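Local coordinates for protein aminopeptidase (Aneurinibacillus sp. AM-1, PDB 5IB9) that probably removes amino acids from the N-termini of peptides as a zinc-dependent M28-family aminopeptidase that also carries a protease-associated domain, at residues F127-A135 with T155-A166. Numbering follows the deposited sequence.
Sequences FADKVRNAA and TLGGSDASFVAA
Arg-132 and Asp-160 form the salt bridge between helix 127-136 and segment 155-166: NH1 donates to OD2 at 2.8 Å, 4° from the guanidinium plane, and meets the anti lone pair. NH2 reaches Asp-129 OD2 at 2.8 Å, and the two bonds make carboxylates from helix and loop share one guanidinium. Asp-160 OD1 meanwhile accepts from Ser-162 N, an Asx turn that fixes the loop carboxylate. A methionine in place of Arg-132 would probably leave both carboxylates without their shared cation and the loop without its charged tie to the helix.

Apolar contacts centre on Val-131, whose two methyls diverge: CG1, anti to the backbone N (chi1 176°), lies 3.8 Å from Phe-163 CD1, while CG2 approaches Ala-166 CB at 3.6 Å and Leu-156 CD2 at 4.0 Å. Leu-156 CD1 and Asp-160 CB lie over opposite faces of the Phe-163 ring, both offset toward its rim. Arg-132 NH1 is 3.6 Å from Phe-163 CE1, guanidinium and ring planes 33° apart.

At the helix start, a water bridges Ala-128 N (2.9 Å) and Thr-155 O (2.6 Å). Ser-162 OG hydrogen-bonds to Ser-162 OG of the second subunit, placing this loop at the dimer interface. Both segments belong to the protease-associated (PA) domain, where the loop before a strand closes over helix 127-136.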
# COMPACT_ATOMS: atom_id res chain seq x y z
N PHE A 127 -4.29 21.24 -1.52
CA PHE A 127 -3.90 21.77 -0.18
C PHE A 127 -2.58 21.20 0.31
O PHE A 127 -1.69 21.92 0.77
CB PHE A 127 -4.94 21.52 0.87
CG PHE A 127 -6.26 22.10 0.59
CD1 PHE A 127 -7.40 21.29 0.59
CD2 PHE A 127 -6.41 23.48 0.36
CE1 PHE A 127 -8.66 21.82 0.36
CE2 PHE A 127 -7.67 24.03 0.12
CZ PHE A 127 -8.81 23.21 0.11
N ALA A 128 -2.43 19.88 0.25
CA ALA A 128 -1.13 19.25 0.50
C ALA A 128 0.10 19.89 -0.15
O ALA A 128 1.12 20.10 0.49
CB ALA A 128 -1.20 17.74 0.08
N ASP A 129 0.05 20.14 -1.46
CA ASP A 129 1.22 20.69 -2.13
C ASP A 129 1.56 22.15 -1.75
O ASP A 129 2.71 22.49 -1.60
CB ASP A 129 1.07 20.60 -3.63
CG ASP A 129 1.57 19.25 -4.19
OD1 ASP A 129 1.30 19.05 -5.40
OD2 ASP A 129 2.21 18.44 -3.45
N LYS A 130 0.52 22.95 -1.57
CA LYS A 130 0.65 24.34 -1.06
C LYS A 130 1.37 24.31 0.24
O LYS A 130 2.32 25.05 0.42
CB LYS A 130 -0.71 24.98 -0.89
CG LYS A 130 -1.46 25.28 -2.17
CD LYS A 130 -2.92 25.53 -1.80
CE LYS A 130 -3.93 25.73 -2.99
NZ LYS A 130 -3.57 26.90 -3.86
N VAL A 131 0.97 23.43 1.17
CA VAL A 131 1.67 23.34 2.46
C VAL A 131 3.14 22.89 2.28
O VAL A 131 4.09 23.44 2.90
CB VAL A 131 0.88 22.46 3.47
CG1 VAL A 131 1.66 22.28 4.76
CG2 VAL A 131 -0.47 23.09 3.75
N ARG A 132 3.36 21.83 1.50
CA ARG A 132 4.75 21.37 1.32
C ARG A 132 5.64 22.40 0.60
O ARG A 132 6.79 22.63 1.00
CB ARG A 132 4.76 20.03 0.55
CG ARG A 132 4.51 18.78 1.41
CD ARG A 132 4.70 17.53 0.53
NE ARG A 132 3.63 17.46 -0.44
CZ ARG A 132 2.59 16.62 -0.37
NH1 ARG A 132 2.50 15.71 0.63
NH2 ARG A 132 1.64 16.67 -1.31
N ASN A 133 5.10 23.06 -0.42
CA ASN A 133 5.88 24.10 -1.14
C ASN A 133 6.35 25.22 -0.20
O ASN A 133 7.53 25.62 -0.25
CB ASN A 133 5.09 24.67 -2.32
CG ASN A 133 4.78 23.63 -3.42
OD1 ASN A 133 3.79 23.78 -4.15
ND2 ASN A 133 5.57 22.55 -3.47
N ALA A 134 5.46 25.68 0.68
CA ALA A 134 5.78 26.72 1.69
C ALA A 134 6.74 26.22 2.77
O ALA A 134 7.70 26.93 3.15
CB ALA A 134 4.46 27.27 2.32
N ALA A 135 6.49 25.00 3.26
CA ALA A 135 7.34 24.39 4.27
C ALA A 135 8.77 24.13 3.74
O ALA A 135 9.73 24.23 4.49
CB ALA A 135 6.73 23.10 4.81
N THR A 155 -8.52 18.75 3.64
CA THR A 155 -7.56 17.78 4.09
C THR A 155 -6.24 17.83 3.31
O THR A 155 -6.19 18.08 2.10
CB THR A 155 -8.21 16.32 4.03
OG1 THR A 155 -7.25 15.33 4.48
CG2 THR A 155 -8.73 16.03 2.61
N LEU A 156 -5.16 17.52 4.00
CA LEU A 156 -3.87 17.42 3.39
C LEU A 156 -3.72 16.00 2.87
O LEU A 156 -2.67 15.62 2.33
CB LEU A 156 -2.79 17.81 4.40
CG LEU A 156 -3.05 19.18 5.05
CD1 LEU A 156 -1.84 19.44 5.88
CD2 LEU A 156 -3.25 20.27 3.99
N GLY A 157 -4.78 15.22 3.06
CA GLY A 157 -4.94 13.92 2.35
C GLY A 157 -4.45 12.74 3.17
O GLY A 157 -5.08 11.66 3.18
N GLY A 158 -3.33 12.92 3.84
CA GLY A 158 -2.71 11.89 4.60
C GLY A 158 -1.66 12.45 5.49
O GLY A 158 -1.27 13.63 5.40
N SER A 159 -1.22 11.60 6.40
CA SER A 159 -0.16 11.93 7.33
C SER A 159 1.05 12.33 6.53
O SER A 159 1.32 11.75 5.46
CB SER A 159 0.16 10.71 8.21
OG SER A 159 0.16 9.47 7.47
N ASP A 160 1.79 13.32 7.00
CA ASP A 160 3.02 13.71 6.29
C ASP A 160 3.85 14.71 7.07
O ASP A 160 3.39 15.83 7.36
CB ASP A 160 2.73 14.23 4.87
CG ASP A 160 4.01 14.48 4.06
OD1 ASP A 160 5.11 14.42 4.67
OD2 ASP A 160 3.94 14.71 2.83
N ALA A 161 5.09 14.33 7.40
CA ALA A 161 5.92 15.14 8.28
C ALA A 161 6.67 16.23 7.52
O ALA A 161 7.42 17.03 8.11
CB ALA A 161 6.89 14.25 9.09
N SER A 162 6.43 16.30 6.22
CA SER A 162 6.88 17.45 5.45
C SER A 162 6.00 18.66 5.75
O SER A 162 6.44 19.80 5.57
CB SER A 162 6.83 17.17 3.98
OG SER A 162 7.25 15.84 3.83
N PHE A 163 4.77 18.39 6.19
CA PHE A 163 3.83 19.50 6.49
C PHE A 163 4.23 20.41 7.67
O PHE A 163 5.07 20.10 8.54
CB PHE A 163 2.44 18.97 6.76
CG PHE A 163 1.79 18.20 5.62
CD1 PHE A 163 2.00 18.51 4.27
CD2 PHE A 163 0.87 17.20 5.94
CE1 PHE A 163 1.32 17.80 3.27
CE2 PHE A 163 0.19 16.50 4.94
CZ PHE A 163 0.44 16.81 3.61
N VAL A 164 3.59 21.58 7.69
CA VAL A 164 3.62 22.40 8.93
C VAL A 164 2.20 22.72 9.13
O VAL A 164 1.39 22.46 8.25
CB VAL A 164 4.46 23.71 8.82
CG1 VAL A 164 5.93 23.38 8.64
CG2 VAL A 164 3.93 24.61 7.70
N ALA A 165 1.84 23.30 10.29
CA ALA A 165 0.44 23.54 10.58
C ALA A 165 -0.24 24.31 9.46
O ALA A 165 0.36 25.24 8.88
CB ALA A 165 0.30 24.27 11.96
N ALA A 166 -1.48 23.96 9.15
CA ALA A 166 -2.20 24.54 8.05
C ALA A 166 -3.62 24.78 8.51
O ALA A 166 -4.25 23.86 9.06
CB ALA A 166 -2.19 23.57 6.86
O HOH W 1 -4.56 17.97 0.06